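Local coordinates for putative flagellar hook-associated protein (Vibrio parahaemolyticus, PDB 3PWX) that probably serves as a structural component of the bacterial flagellum, perhaps at the junction of hook and filament, at residues K34-D45 with M194-D205. Residues are numbered along the deposited sequence; the frame is centred on the assembly and turned at random.
Sequences KTTLSSQETHLD and MTEIGGRHNNLD
L37 and I197 are two of three knobs that interlock across an antiparallel helix pair whose local axes approach to 10.2 Å at 162°. L37 drops into the hollow formed by I197, R200, H201 and L204, its CD1 resting 3.8 Å from R200 CB and meeting L204 CD1 tip to tip. In return I197 fills the gap between L37, Q40, E41 and L44; its CG2 lies alongside the E41 carboxylate as the two side chains pass in opposite directions (I197 CG2 to E41 CD, 3.4 Å). The third knob, H201, lies in the hollow lined by K34, L37, S38 and E41, with L37 CD1 over one ring face. H201 NE2 donates to E41 OE1 (3.0 Å, N-H...O 144°); OE1 lies almost in the imidazole plane, but NE2 meets it from its syn side, tilted out of the carboxylate plane. Bends at chi3 and chi4 carry K34 CE past H201 ND1 (3.3 Å) and bring NZ to both D205 oxygens, 2.8 Å from OD1, in a salt bridge. At the other end, selenomethionine M194 lays its CG against L44 CB (3.8 Å) and, bent at chi3, sets CE against D45 OD1 (3.5 Å). M136 of strand 134-137 packs on R200 and L204, and the loop residue M140 on I197. Such knobs-into-holes packing is coiled-coil-like, consistent with the coiled coil predicted for part of helix 7-61. Two apolar knobs and the polar H201 thus fill the seam with helix 172-223, while the E41 carboxylate would probably favour a protonated H201, partly offset by nearby K34.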
ATOM      1  N   LYS A  34       8.405   2.412 -10.039  1.00 53.30           N
ATOM      2  CA  LYS A  34       8.594   1.502 -11.152  1.00 55.23           C
ATOM      3  C   LYS A  34      10.066   1.283 -11.446  1.00 57.27           C
ATOM      4  O   LYS A  34      10.498   0.179 -11.872  1.00 56.89           O
ATOM      5  CB  LYS A  34       7.920   2.032 -12.398  1.00 56.33           C
ATOM      6  CG  LYS A  34       6.394   2.090 -12.303  1.00 58.10           C
ATOM      7  CD  LYS A  34       5.768   2.189 -13.668  1.00 58.34           C
ATOM      8  CE  LYS A  34       6.131   0.890 -14.435  1.00 62.30           C
ATOM      9  NZ  LYS A  34       4.929   0.334 -15.165  1.00 63.21           N
ATOM     10  N   THR A  35      10.834   2.345 -11.239  1.00 58.94           N
ATOM     11  CA  THR A  35      12.253   2.297 -11.505  1.00 61.11           C
ATOM     12  C   THR A  35      12.969   1.431 -10.514  1.00 59.64           C
ATOM     13  O   THR A  35      13.883   0.736 -10.858  1.00 61.87           O
ATOM     14  CB  THR A  35      12.870   3.674 -11.412  1.00 62.64           C
ATOM     15  OG1 THR A  35      12.442   4.410 -12.561  1.00 67.06           O
ATOM     16  CG2 THR A  35      14.431   3.550 -11.409  1.00 61.87           C
ATOM     17  N   THR A  36      12.533   1.498  -9.282  1.00 57.89           N
ATOM     18  CA  THR A  36      13.132   0.798  -8.170  1.00 55.66           C
ATOM     19  C   THR A  36      12.695  -0.631  -8.281  1.00 53.58           C
ATOM     20  O   THR A  36      13.459  -1.541  -7.969  1.00 54.44           O
ATOM     21  CB  THR A  36      12.512   1.400  -6.933  1.00 55.53           C
ATOM     22  OG1 THR A  36      12.969   2.749  -6.853  1.00 58.83           O
ATOM     23  CG2 THR A  36      12.892   0.657  -5.684  1.00 57.38           C
ATOM     24  N   LEU A  37      11.480  -0.858  -8.768  1.00 52.69           N
ATOM     25  CA  LEU A  37      11.010  -2.209  -8.841  1.00 52.47           C
ATOM     26  C   LEU A  37      11.753  -2.906  -9.932  1.00 52.90           C
ATOM     27  O   LEU A  37      12.196  -4.022  -9.692  1.00 52.78           O
ATOM     28  CB  LEU A  37       9.500  -2.296  -9.050  1.00 52.42           C
ATOM     29  CG  LEU A  37       8.558  -1.892  -7.925  1.00 52.14           C
ATOM     30  CD1 LEU A  37       7.121  -2.044  -8.432  1.00 52.39           C
ATOM     31  CD2 LEU A  37       8.797  -2.738  -6.700  1.00 51.81           C
ATOM     32  N   SER A  38      11.942  -2.287 -11.104  1.00 53.50           N
ATOM     33  CA  SER A  38      12.657  -2.926 -12.225  1.00 54.16           C
ATOM     34  C   SER A  38      14.042  -3.269 -11.752  1.00 54.27           C
ATOM     35  O   SER A  38      14.571  -4.342 -12.040  1.00 54.48           O
ATOM     36  CB  SER A  38      12.870  -1.998 -13.385  1.00 54.99           C
ATOM     37  OG  SER A  38      11.658  -1.605 -13.892  1.00 56.89           O
ATOM     38  N   SER A  39      14.647  -2.325 -11.032  1.00 54.57           N
ATOM     39  CA  SER A  39      15.955  -2.589 -10.448  1.00 55.51           C
ATOM     40  C   SER A  39      16.066  -3.877  -9.602  1.00 54.74           C
ATOM     41  O   SER A  39      17.064  -4.592  -9.712  1.00 56.68           O
ATOM     42  CB  SER A  39      16.472  -1.365  -9.711  1.00 54.85           C
ATOM     43  OG  SER A  39      17.829  -1.619  -9.373  1.00 59.38           O
ATOM     44  N   GLN A  40      15.067  -4.185  -8.772  1.00 53.71           N
ATOM     45  CA  GLN A  40      15.034  -5.470  -8.034  1.00 52.81           C
ATOM     46  C   GLN A  40      14.866  -6.704  -8.920  1.00 52.95           C
ATOM     47  O   GLN A  40      15.357  -7.782  -8.591  1.00 52.93           O
ATOM     48  CB  GLN A  40      13.883  -5.493  -7.067  1.00 52.20           C
ATOM     49  CG  GLN A  40      14.066  -4.578  -5.887  1.00 54.02           C
ATOM     50  CD  GLN A  40      12.775  -4.329  -5.124  1.00 56.00           C
ATOM     51  OE1 GLN A  40      12.494  -3.194  -4.732  1.00 62.02           O
ATOM     52  NE2 GLN A  40      11.966  -5.375  -4.934  1.00 56.33           N
ATOM     53  N   GLU A  41      14.135  -6.531 -10.002  1.00 53.19           N
ATOM     54  CA  GLU A  41      13.829  -7.568 -10.951  1.00 54.26           C
ATOM     55  C   GLU A  41      15.091  -7.998 -11.656  1.00 55.40           C
ATOM     56  O   GLU A  41      15.298  -9.198 -11.881  1.00 55.56           O
ATOM     57  CB  GLU A  41      12.875  -7.033 -12.012  1.00 55.73           C
ATOM     58  CG  GLU A  41      11.415  -7.494 -11.943  1.00 59.79           C
ATOM     59  CD  GLU A  41      10.434  -6.615 -12.822  1.00 65.04           C
ATOM     60  OE1 GLU A  41      10.405  -5.352 -12.711  1.00 66.32           O
ATOM     61  OE2 GLU A  41       9.669  -7.205 -13.602  1.00 68.31           O
ATOM     62  N   THR A  42      15.945  -7.036 -12.010  1.00 55.86           N
ATOM     63  CA  THR A  42      17.235  -7.370 -12.639  1.00 56.96           C
ATOM     64  C   THR A  42      18.011  -8.267 -11.700  1.00 55.43           C
ATOM     65  O   THR A  42      18.524  -9.294 -12.124  1.00 57.02           O
ATOM     66  CB  THR A  42      18.065  -6.094 -12.873  1.00 59.56           C
ATOM     67  OG1 THR A  42      17.461  -5.297 -13.907  1.00 62.21           O
ATOM     68  CG2 THR A  42      19.528  -6.408 -13.234  1.00 59.22           C
ATOM     69  N   HIS A  43      18.099  -7.901 -10.423  1.00 54.84           N
ATOM     70  CA  HIS A  43      18.898  -8.714  -9.474  1.00 54.76           C
ATOM     71  C   HIS A  43      18.256 -10.066  -9.270  1.00 54.26           C
ATOM     72  O   HIS A  43      18.996 -11.100  -9.224  1.00 54.58           O
ATOM     73  CB  HIS A  43      19.192  -8.029  -8.124  1.00 54.46           C
ATOM     74  CG  HIS A  43      19.990  -6.769  -8.254  1.00 55.16           C
ATOM     75  ND1 HIS A  43      21.320  -6.767  -8.642  1.00 56.23           N
ATOM     76  CD2 HIS A  43      19.634  -5.473  -8.094  1.00 55.09           C
ATOM     77  CE1 HIS A  43      21.753  -5.520  -8.689  1.00 56.83           C
ATOM     78  NE2 HIS A  43      20.752  -4.718  -8.357  1.00 56.11           N
ATOM     79  N   LEU A  44      16.917 -10.095  -9.215  1.00 53.66           N
ATOM     80  CA  LEU A  44      16.284 -11.381  -9.082  1.00 53.39           C
ATOM     81  C   LEU A  44      16.455 -12.242 -10.326  1.00 54.04           C
ATOM     82  O   LEU A  44      16.748 -13.418 -10.186  1.00 54.14           O
ATOM     83  CB  LEU A  44      14.870 -11.320  -8.628  1.00 52.83           C
ATOM     84  CG  LEU A  44      14.718 -10.772  -7.198  1.00 52.31           C
ATOM     85  CD1 LEU A  44      13.238 -10.538  -6.933  1.00 51.99           C
ATOM     86  CD2 LEU A  44      15.381 -11.690  -6.145  1.00 52.24           C
ATOM     87  N   ASP A  45      16.355 -11.649 -11.515  1.00 54.59           N
ATOM     88  CA  ASP A  45      16.593 -12.360 -12.742  1.00 55.45           C
ATOM     89  C   ASP A  45      17.947 -13.049 -12.691  1.00 55.98           C
ATOM     90  O   ASP A  45      18.051 -14.256 -12.936  1.00 56.27           O
ATOM     91  CB  ASP A  45      16.528 -11.443 -13.953  1.00 56.96           C
ATOM     92  CG  ASP A  45      16.363 -12.230 -15.231  1.00 64.28           C
ATOM     93  OD1 ASP A  45      15.403 -13.029 -15.342  1.00 69.57           O
ATOM     94  OD2 ASP A  45      17.226 -12.107 -16.126  1.00 75.44           O
HETATM   95  N   MSE A 194       9.106 -12.247  -8.472  1.00 52.79           N
HETATM   96  CA  MSE A 194       9.166 -11.497  -9.727  1.00 53.11           C
HETATM   97  C   MSE A 194       7.776 -11.432 -10.318  1.00 53.63           C
HETATM   98  O   MSE A 194       7.407 -10.453 -10.965  1.00 53.83           O
HETATM   99  CB  MSE A 194      10.143 -12.206 -10.706  1.00 53.52           C
HETATM  100  CG  MSE A 194      11.661 -11.952 -10.476  1.00 53.41           C
HETATM  101 SE   MSE A 194      12.778 -13.148 -11.606  1.00 70.29          SE
HETATM  102  CE  MSE A 194      12.971 -11.911 -13.137  1.00 71.34           C
ATOM    103  N   THR A 195       7.003 -12.506 -10.149  1.00 54.01           N
ATOM    104  CA  THR A 195       5.586 -12.465 -10.497  1.00 54.67           C
ATOM    105  C   THR A 195       4.904 -11.414  -9.623  1.00 54.36           C
ATOM    106  O   THR A 195       4.079 -10.638 -10.098  1.00 55.25           O
ATOM    107  CB  THR A 195       4.944 -13.815 -10.276  1.00 55.25           C
ATOM    108  OG1 THR A 195       5.464 -14.745 -11.241  1.00 56.15           O
ATOM    109  CG2 THR A 195       3.474 -13.727 -10.487  1.00 56.61           C
ATOM    110  N   GLU A 196       5.279 -11.341  -8.342  1.00 53.76           N
ATOM    111  CA  GLU A 196       4.659 -10.377  -7.475  1.00 53.60           C
ATOM    112  C   GLU A 196       5.076  -8.982  -7.907  1.00 53.26           C
ATOM    113  O   GLU A 196       4.254  -8.111  -8.014  1.00 53.65           O
ATOM    114  CB  GLU A 196       4.973 -10.652  -6.017  1.00 53.24           C
ATOM    115  CG  GLU A 196       4.009  -9.963  -5.101  1.00 55.00           C
ATOM    116  CD  GLU A 196       4.496  -9.840  -3.653  1.00 58.28           C
ATOM    117  OE1 GLU A 196       5.111 -10.801  -3.135  1.00 55.27           O
ATOM    118  OE2 GLU A 196       4.202  -8.766  -3.038  1.00 57.87           O
ATOM    119  N   ILE A 197       6.332  -8.764  -8.232  1.00 52.86           N
ATOM    120  CA  ILE A 197       6.689  -7.466  -8.777  1.00 52.75           C
ATOM    121  C   ILE A 197       5.940  -7.079 -10.059  1.00 53.37           C
ATOM    122  O   ILE A 197       5.535  -5.921 -10.236  1.00 53.44           O
ATOM    123  CB  ILE A 197       8.165  -7.371  -9.011  1.00 52.50           C
ATOM    124  CG1 ILE A 197       8.893  -7.026  -7.721  1.00 52.00           C
ATOM    125  CG2 ILE A 197       8.469  -6.338 -10.093  1.00 52.79           C
ATOM    126  CD1 ILE A 197      10.283  -7.646  -7.585  1.00 51.89           C
ATOM    127  N   GLY A 198       5.753  -8.016 -10.971  1.00 53.92           N
ATOM    128  CA  GLY A 198       4.957  -7.701 -12.176  1.00 54.72           C
ATOM    129  C   GLY A 198       3.535  -7.276 -11.864  1.00 55.08           C
ATOM    130  O   GLY A 198       3.044  -6.413 -12.497  1.00 55.48           O
ATOM    131  N   GLY A 199       2.864  -7.890 -10.893  1.00 55.09           N
ATOM    132  CA  GLY A 199       1.564  -7.460 -10.406  1.00 55.54           C
ATOM    133  C   GLY A 199       1.631  -6.056  -9.803  1.00 55.02           C
ATOM    134  O   GLY A 199       0.712  -5.244 -10.001  1.00 55.51           O
ATOM    135  N   ARG A 200       2.694  -5.738  -9.061  1.00 54.17           N
ATOM    136  CA  ARG A 200       2.877  -4.347  -8.611  1.00 53.79           C
ATOM    137  C   ARG A 200       2.922  -3.344  -9.763  1.00 54.03           C
ATOM    138  O   ARG A 200       2.116  -2.421  -9.824  1.00 54.36           O
ATOM    139  CB  ARG A 200       4.070  -4.211  -7.686  1.00 53.05           C
ATOM    140  CG  ARG A 200       3.690  -4.670  -6.250  1.00 53.70           C
ATOM    141  CD  ARG A 200       4.934  -4.618  -5.351  1.00 54.18           C
ATOM    142  NE  ARG A 200       4.798  -5.463  -4.181  1.00 53.02           N
ATOM    143  CZ  ARG A 200       5.794  -5.680  -3.331  1.00 54.22           C
ATOM    144  NH1 ARG A 200       6.989  -5.114  -3.537  1.00 51.77           N
ATOM    145  NH2 ARG A 200       5.603  -6.468  -2.272  1.00 55.59           N
ATOM    146  N   HIS A 201       3.815  -3.578 -10.720  1.00 54.03           N
ATOM    147  CA  HIS A 201       3.799  -2.794 -11.991  1.00 54.54           C
ATOM    148  C   HIS A 201       2.431  -2.526 -12.605  1.00 55.37           C
ATOM    149  O   HIS A 201       2.170  -1.403 -13.010  1.00 55.62           O
ATOM    150  CB  HIS A 201       4.640  -3.469 -13.062  1.00 54.84           C
ATOM    151  CG  HIS A 201       6.100  -3.203 -12.927  1.00 54.39           C
ATOM    152  ND1 HIS A 201       6.619  -1.928 -12.822  1.00 54.24           N
ATOM    153  CD2 HIS A 201       7.166  -4.048 -12.935  1.00 54.23           C
ATOM    154  CE1 HIS A 201       7.937  -2.000 -12.738  1.00 54.06           C
ATOM    155  NE2 HIS A 201       8.292  -3.274 -12.823  1.00 54.05           N
ATOM    156  N   ASN A 202       1.612  -3.572 -12.735  1.00 55.92           N
ATOM    157  CA  ASN A 202       0.264  -3.416 -13.257  1.00 58.35           C
ATOM    158  C   ASN A 202      -0.667  -2.540 -12.413  1.00 57.61           C
ATOM    159  O   ASN A 202      -1.427  -1.729 -12.929  1.00 59.51           O
ATOM    160  CB  ASN A 202      -0.344  -4.790 -13.552  1.00 59.80           C
ATOM    161  CG  ASN A 202       0.403  -5.501 -14.671  1.00 64.20           C
ATOM    162  OD1 ASN A 202       1.068  -4.844 -15.486  1.00 67.27           O
ATOM    163  ND2 ASN A 202       0.336  -6.832 -14.703  1.00 66.46           N
ATOM    164  N   ASN A 203      -0.600  -2.700 -11.109  1.00 56.39           N
ATOM    165  CA  ASN A 203      -1.459  -1.958 -10.269  1.00 56.58           C
ATOM    166  C   ASN A 203      -1.038  -0.472 -10.275  1.00 56.16           C
ATOM    167  O   ASN A 203      -1.913   0.443 -10.378  1.00 56.87           O
ATOM    168  CB  ASN A 203      -1.514  -2.637  -8.911  1.00 56.32           C
ATOM    169  CG  ASN A 203      -2.584  -3.724  -8.861  1.00 57.31           C
ATOM    170  OD1 ASN A 203      -3.654  -3.600  -9.507  1.00 61.37           O
ATOM    171  ND2 ASN A 203      -2.356  -4.745  -8.073  1.00 57.14           N
ATOM    172  N   LEU A 204       0.276  -0.221 -10.285  1.00 55.34           N
ATOM    173  CA  LEU A 204       0.768   1.131 -10.469  1.00 55.11           C
ATOM    174  C   LEU A 204       0.177   1.730 -11.755  1.00 57.06           C
ATOM    175  O   LEU A 204      -0.417   2.842 -11.775  1.00 57.92           O
ATOM    176  CB  LEU A 204       2.282   1.175 -10.507  1.00 54.45           C
ATOM    177  CG  LEU A 204       2.959   0.844  -9.188  1.00 53.76           C
ATOM    178  CD1 LEU A 204       4.438   0.803  -9.375  1.00 53.35           C
ATOM    179  CD2 LEU A 204       2.584   1.899  -8.119  1.00 53.69           C
ATOM    180  N   ASP A 205       0.307   0.986 -12.824  1.00 57.65           N
ATOM    181  CA  ASP A 205      -0.202   1.452 -14.114  1.00 60.39           C
ATOM    182  C   ASP A 205      -1.686   1.820 -14.117  1.00 61.01           C
ATOM    183  O   ASP A 205      -2.070   2.799 -14.741  1.00 61.34           O
ATOM    184  CB  ASP A 205       0.219   0.439 -15.227  1.00 61.16           C
ATOM    185  CG  ASP A 205       1.746   0.525 -15.508  1.00 63.47           C
ATOM    186  OD1 ASP A 205       2.413   1.438 -14.912  1.00 68.07           O
ATOM    187  OD2 ASP A 205       2.285  -0.245 -16.305  1.00 63.65           O
TER